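Long-range contact in fiber (Human adenovirus 48, PDB 6FJQ), which forms the trimeric knob at the tip of the viral fiber and probably mediates attachment to primary receptors on the host cell: residues D1-C15 and S82-N94. Sequence-based numbering, arbitrary orientation.
Sequences DKLTLWTTPDPSPNC and SLDKEYWNYRSNN. Unlike the reference sequence in segment 1-15: K2 (reference Arg), L3 (reference Arg).
W6 and R91 meet ring against aliphatic chain: R91 CD lies over one face of the indole, 3.5 Å from the centroid of the W6 six-membered ring, which identifies a CH-pi contact. The guanidinium is tilted against the indole plane, and it is the CD methylene that makes the contact. P9 CD lies over the opposite indole face, toward the rim. With chi1 at 74°, W6 CG sits between the backbone N and the carbonyl carbon, placing the ring beside the R91 chain.

On the other face of the two-strand ladder from W6, L5 CD1 stands almost squarely above the Y90 ring, 4.3 Å from its centroid and 3° off the normal. The same leucine turns CG to W88 CZ2 at 3.6 Å, the two side chains crossing at about a right angle. The backbones between these two layers form an antiparallel ladder: W6 and N89 are the hydrogen-bonded pair, with W6 N to N89 O at 3.0 Å and nearly straight (173°), flanked by the non-hydrogen-bonded pairs L5-Y90 and T7-W88. Strand 88-90 thereby becomes the outermost strand, within this chain, of one sheet of the knob's antiparallel beta-sandwich, with strand 4-7 between it and strand 23-32.

Further along, Y87 packs against the returning 10-14 loop. N14 CB lies over one face of its ring, 3.9 Å from the Y87 centroid, while D10 OD2 approaches at the edge. N14 O accepts from D84 N at 2.8 Å, and N14 OD1 is hydrogen-bonded to L25 N of strand 23-32. An Asx turn, D84 OD1 receiving E86 N, shapes the chain leading into Y87. At the R91 end of the contact, NE makes a weak hydrogen bond to S34 OG of a neighbouring subunit.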
loop_
_atom_site.group_PDB
_atom_site.type_symbol
_atom_site.label_atom_id
_atom_site.label_comp_id
_atom_site.label_asym_id
_atom_site.label_seq_id
_atom_site.Cartn_x
_atom_site.Cartn_y
_atom_site.Cartn_z
ATOM N N ASP A 1 7.892 -0.107 -26.336
ATOM C CA ASP A 1 6.654 0.561 -25.807
ATOM C C ASP A 1 7.010 1.568 -24.675
ATOM O O ASP A 1 8.172 2.010 -24.603
ATOM C CB ASP A 1 5.578 -0.500 -25.378
ATOM C CG ASP A 1 6.105 -1.554 -24.378
ATOM O OD1 ASP A 1 7.235 -2.046 -24.561
ATOM O OD2 ASP A 1 5.375 -1.912 -23.430
ATOM N N LYS A 2 6.020 1.990 -23.868
ATOM C CA LYS A 2 6.301 2.525 -22.510
ATOM C C LYS A 2 5.371 1.888 -21.476
ATOM O O LYS A 2 4.189 1.570 -21.749
ATOM C CB LYS A 2 6.299 4.067 -22.382
ATOM C CG LYS A 2 7.060 4.604 -21.174
ATOM C CD LYS A 2 8.573 4.650 -21.406
ATOM C CE LYS A 2 9.334 5.138 -20.174
ATOM N NZ LYS A 2 8.878 4.606 -18.842
ATOM N N LEU A 3 5.966 1.660 -20.303
ATOM C CA LEU A 3 5.334 0.993 -19.192
ATOM C C LEU A 3 4.830 1.948 -18.108
ATOM O O LEU A 3 4.341 1.457 -17.116
ATOM C CB LEU A 3 6.309 -0.065 -18.607
ATOM C CG LEU A 3 6.391 -1.348 -19.475
ATOM C CD1 LEU A 3 7.649 -2.187 -19.216
ATOM C CD2 LEU A 3 5.106 -2.193 -19.370
ATOM N N THR A 4 4.908 3.269 -18.287
ATOM C CA THR A 4 4.549 4.239 -17.241
ATOM C C THR A 4 3.731 5.323 -17.936
ATOM O O THR A 4 4.171 5.929 -18.892
ATOM C CB THR A 4 5.798 4.873 -16.552
ATOM O OG1 THR A 4 6.790 3.870 -16.226
ATOM C CG2 THR A 4 5.391 5.619 -15.303
ATOM N N LEU A 5 2.522 5.523 -17.478
ATOM C CA LEU A 5 1.578 6.445 -18.087
ATOM C C LEU A 5 1.218 7.358 -16.960
ATOM O O LEU A 5 0.793 6.885 -15.928
ATOM C CB LEU A 5 0.358 5.646 -18.564
ATOM C CG LEU A 5 -0.955 6.278 -19.005
ATOM C CD1 LEU A 5 -0.874 6.900 -20.371
ATOM C CD2 LEU A 5 -1.983 5.195 -19.028
ATOM N N TRP A 6 1.420 8.648 -17.132
ATOM C CA TRP A 6 1.409 9.567 -16.015
ATOM C C TRP A 6 0.999 11.006 -16.349
ATOM O O TRP A 6 0.607 11.340 -17.446
ATOM C CB TRP A 6 2.772 9.521 -15.329
ATOM C CG TRP A 6 3.911 10.191 -16.032
ATOM C CD1 TRP A 6 3.958 10.612 -17.319
ATOM C CD2 TRP A 6 5.197 10.454 -15.477
ATOM N NE1 TRP A 6 5.209 11.102 -17.617
ATOM C CE2 TRP A 6 5.987 11.016 -16.497
ATOM C CE3 TRP A 6 5.757 10.269 -14.215
ATOM C CZ2 TRP A 6 7.294 11.398 -16.291
ATOM C CZ3 TRP A 6 7.054 10.664 -14.001
ATOM C CH2 TRP A 6 7.812 11.224 -15.028
ATOM N N THR A 7 1.089 11.845 -15.346
ATOM C CA THR A 7 0.758 13.207 -15.404
ATOM C C THR A 7 2.084 13.928 -15.729
ATOM O O THR A 7 2.932 14.096 -14.860
ATOM C CB THR A 7 0.178 13.427 -13.971
ATOM O OG1 THR A 7 -1.007 14.227 -14.001
ATOM C CG2 THR A 7 1.211 13.901 -12.967
ATOM N N THR A 8 2.262 14.354 -16.983
ATOM C CA THR A 8 3.562 14.930 -17.431
ATOM C C THR A 8 3.955 16.046 -16.464
ATOM O O THR A 8 3.098 16.835 -16.049
ATOM C CB THR A 8 3.610 15.411 -18.929
ATOM O OG1 THR A 8 2.447 16.154 -19.254
ATOM C CG2 THR A 8 3.718 14.179 -19.927
ATOM N N PRO A 9 5.222 16.062 -16.028
ATOM C CA PRO A 9 5.713 17.158 -15.164
ATOM C C PRO A 9 5.699 18.494 -15.850
ATOM O O PRO A 9 6.430 18.670 -16.819
ATOM C CB PRO A 9 7.158 16.756 -14.844
ATOM C CG PRO A 9 7.196 15.283 -15.034
ATOM C CD PRO A 9 6.108 14.892 -15.990
ATOM N N ASP A 10 4.816 19.381 -15.380
ATOM C CA ASP A 10 4.709 20.789 -15.826
ATOM C C ASP A 10 4.495 21.587 -14.540
ATOM O O ASP A 10 3.855 21.068 -13.617
ATOM C CB ASP A 10 3.519 20.976 -16.794
ATOM C CG ASP A 10 3.683 22.164 -17.742
ATOM O OD1 ASP A 10 4.657 22.162 -18.507
ATOM O OD2 ASP A 10 2.825 23.079 -17.737
ATOM N N PRO A 11 5.041 22.827 -14.443
ATOM C CA PRO A 11 4.732 23.578 -13.186
ATOM C C PRO A 11 3.225 23.959 -13.070
ATOM O O PRO A 11 2.714 24.199 -11.958
ATOM C CB PRO A 11 5.634 24.815 -13.258
ATOM C CG PRO A 11 6.408 24.718 -14.531
ATOM C CD PRO A 11 5.828 23.623 -15.399
ATOM N N SER A 12 2.531 23.932 -14.226
ATOM C CA SER A 12 1.144 24.308 -14.345
ATOM C C SER A 12 0.167 23.367 -13.669
ATOM O O SER A 12 0.389 22.153 -13.627
ATOM C CB SER A 12 0.748 24.381 -15.812
ATOM O OG SER A 12 -0.509 25.031 -15.918
ATOM N N PRO A 13 -0.951 23.914 -13.191
ATOM C CA PRO A 13 -2.085 23.096 -12.800
ATOM C C PRO A 13 -2.746 22.409 -13.982
ATOM O O PRO A 13 -2.707 22.913 -15.097
ATOM C CB PRO A 13 -3.034 24.121 -12.185
ATOM C CG PRO A 13 -2.133 25.192 -11.681
ATOM C CD PRO A 13 -1.109 25.302 -12.741
ATOM N N ASN A 14 -3.388 21.283 -13.713
ATOM C CA ASN A 14 -3.879 20.389 -14.777
ATOM C C ASN A 14 -5.253 19.742 -14.518
ATOM O O ASN A 14 -5.663 18.841 -15.254
ATOM C CB ASN A 14 -2.820 19.289 -15.008
ATOM C CG ASN A 14 -2.570 18.407 -13.778
ATOM O OD1 ASN A 14 -3.123 18.603 -12.692
ATOM N ND2 ASN A 14 -1.845 17.341 -14.002
ATOM N N CYS A 15 -5.970 20.224 -13.505
ATOM C CA CYS A 15 -7.147 19.527 -13.031
ATOM C C CYS A 15 -8.266 20.494 -12.619
ATOM O O CYS A 15 -7.993 21.649 -12.219
ATOM C CB CYS A 15 -6.740 18.644 -11.860
ATOM S SG CYS A 15 -7.979 17.483 -11.369
ATOM N N SER A 82 -11.737 15.108 -14.990
ATOM C CA SER A 82 -11.233 16.213 -14.165
ATOM C C SER A 82 -9.868 16.622 -14.632
ATOM O O SER A 82 -9.499 17.786 -14.488
ATOM C CB SER A 82 -11.133 15.844 -12.682
ATOM O OG SER A 82 -12.376 15.412 -12.176
ATOM N N LEU A 83 -9.122 15.661 -15.172
ATOM C CA LEU A 83 -7.745 15.882 -15.558
ATOM C C LEU A 83 -7.711 16.374 -16.980
ATOM O O LEU A 83 -8.421 15.831 -17.798
ATOM C CB LEU A 83 -6.974 14.590 -15.450
ATOM C CG LEU A 83 -5.491 14.629 -15.853
ATOM C CD1 LEU A 83 -4.690 15.578 -14.970
ATOM C CD2 LEU A 83 -4.962 13.208 -15.774
ATOM N N ASP A 84 -6.886 17.384 -17.274
ATOM C CA ASP A 84 -6.774 17.942 -18.638
ATOM C C ASP A 84 -5.968 16.968 -19.502
ATOM O O ASP A 84 -4.867 16.594 -19.128
ATOM C CB ASP A 84 -6.109 19.313 -18.613
ATOM C CG ASP A 84 -6.213 20.081 -19.926
ATOM O OD1 ASP A 84 -6.319 19.508 -21.004
ATOM O OD2 ASP A 84 -6.168 21.309 -19.898
ATOM N N LYS A 85 -6.533 16.563 -20.646
ATOM C CA LYS A 85 -5.871 15.689 -21.590
ATOM C C LYS A 85 -4.438 16.072 -21.967
ATOM O O LYS A 85 -3.583 15.200 -22.213
ATOM C CB LYS A 85 -6.665 15.645 -22.863
ATOM C CG LYS A 85 -7.939 14.849 -22.788
ATOM C CD LYS A 85 -8.320 14.240 -24.120
ATOM C CE LYS A 85 -7.417 13.076 -24.526
ATOM N NZ LYS A 85 -7.830 12.698 -25.916
ATOM N N GLU A 86 -4.173 17.375 -22.054
ATOM C CA GLU A 86 -2.885 17.846 -22.524
ATOM C C GLU A 86 -1.769 17.471 -21.544
ATOM O O GLU A 86 -0.649 17.334 -21.959
ATOM C CB GLU A 86 -2.940 19.341 -22.867
ATOM C CG GLU A 86 -1.921 19.776 -23.885
ATOM C CD GLU A 86 -1.401 21.134 -23.497
ATOM O OE1 GLU A 86 -0.467 21.248 -22.643
ATOM O OE2 GLU A 86 -2.002 22.096 -23.998
ATOM N N TYR A 87 -2.094 17.260 -20.262
ATOM C CA TYR A 87 -1.113 16.922 -19.224
ATOM C C TYR A 87 -1.024 15.398 -18.947
ATOM O O TYR A 87 -0.449 14.974 -17.924
ATOM C CB TYR A 87 -1.419 17.713 -17.930
ATOM C CG TYR A 87 -1.347 19.224 -18.099
ATOM C CD1 TYR A 87 -2.433 19.953 -18.585
ATOM C CD2 TYR A 87 -0.190 19.932 -17.821
ATOM C CE1 TYR A 87 -2.369 21.334 -18.775
ATOM C CE2 TYR A 87 -0.134 21.312 -18.001
ATOM C CZ TYR A 87 -1.218 21.998 -18.483
ATOM O OH TYR A 87 -1.135 23.355 -18.678
ATOM N N TRP A 88 -1.542 14.567 -19.851
ATOM C CA TRP A 88 -1.601 13.108 -19.616
ATOM C C TRP A 88 -1.099 12.302 -20.809
ATOM O O TRP A 88 -1.748 12.257 -21.847
ATOM C CB TRP A 88 -3.023 12.722 -19.289
ATOM C CG TRP A 88 -3.307 11.292 -19.133
ATOM C CD1 TRP A 88 -3.939 10.467 -20.034
ATOM C CD2 TRP A 88 -3.070 10.501 -17.982
ATOM N NE1 TRP A 88 -4.094 9.203 -19.506
ATOM C CE2 TRP A 88 -3.550 9.209 -18.245
ATOM C CE3 TRP A 88 -2.479 10.756 -16.733
ATOM C CZ2 TRP A 88 -3.461 8.182 -17.292
ATOM C CZ3 TRP A 88 -2.396 9.713 -15.795
ATOM C CH2 TRP A 88 -2.884 8.465 -16.079
ATOM N N ASN A 89 0.058 11.666 -20.646
ATOM C CA ASN A 89 0.615 10.825 -21.673
ATOM C C ASN A 89 1.565 9.822 -21.038
ATOM O O ASN A 89 1.738 9.847 -19.860
ATOM C CB ASN A 89 1.306 11.711 -22.738
ATOM C CG ASN A 89 1.243 11.108 -24.155
ATOM O OD1 ASN A 89 0.294 10.389 -24.563
ATOM N ND2 ASN A 89 2.263 11.410 -24.921
ATOM N N TYR A 90 2.113 8.910 -21.836
ATOM C CA TYR A 90 3.251 8.040 -21.477
ATOM C C TYR A 90 4.503 8.859 -21.122
ATOM O O TYR A 90 4.596 10.061 -21.368
ATOM C CB TYR A 90 3.606 7.073 -22.636
ATOM C CG TYR A 90 2.591 5.979 -22.926
ATOM C CD1 TYR A 90 2.581 4.795 -22.175
ATOM C CD2 TYR A 90 1.652 6.098 -23.966
ATOM C CE1 TYR A 90 1.649 3.792 -22.428
ATOM C CE2 TYR A 90 0.710 5.087 -24.216
ATOM C CZ TYR A 90 0.711 3.947 -23.439
ATOM O OH TYR A 90 -0.200 2.962 -23.661
ATOM N N ARG A 91 5.473 8.180 -20.536
ATOM C CA ARG A 91 6.731 8.783 -20.132
ATOM C C ARG A 91 7.654 8.695 -21.335
ATOM O O ARG A 91 7.599 7.724 -22.075
ATOM C CB ARG A 91 7.276 8.018 -18.909
ATOM C CG ARG A 91 8.574 8.579 -18.335
ATOM C CD ARG A 91 8.676 8.551 -16.797
ATOM N NE ARG A 91 9.981 8.139 -16.247
ATOM C CZ ARG A 91 11.121 8.848 -16.251
ATOM N NH1 ARG A 91 11.233 10.056 -16.800
ATOM N NH2 ARG A 91 12.185 8.326 -15.684
ATOM N N SER A 92 8.476 9.714 -21.557
ATOM C CA SER A 92 9.459 9.778 -22.666
ATOM C C SER A 92 9.410 8.609 -23.746
ATOM O O SER A 92 8.336 8.346 -24.298
ATOM C CB SER A 92 10.874 10.051 -22.085
ATOM O OG SER A 92 11.813 10.289 -23.115
ATOM N N ASN A 93 10.531 7.925 -24.036
ATOM C CA ASN A 93 10.713 6.882 -25.164
ATOM C C ASN A 93 10.762 7.324 -26.708
ATOM O O ASN A 93 11.742 7.979 -27.131
ATOM C CB ASN A 93 9.865 5.594 -24.904
ATOM C CG ASN A 93 10.160 4.462 -25.902
ATOM O OD1 ASN A 93 11.291 4.268 -26.385
ATOM N ND2 ASN A 93 9.115 3.722 -26.233
ATOM N N ASN A 94 9.759 6.932 -27.523
ATOM C CA ASN A 94 9.495 7.519 -28.859
ATOM C C ASN A 94 8.154 8.281 -28.756
ATOM O O ASN A 94 7.352 8.323 -29.695
ATOM C CB ASN A 94 9.475 6.446 -29.965
ATOM C CG ASN A 94 10.831 6.239 -30.631
ATOM O OD1 ASN A 94 11.821 6.893 -30.305
ATOM N ND2 ASN A 94 10.870 5.321 -31.592
#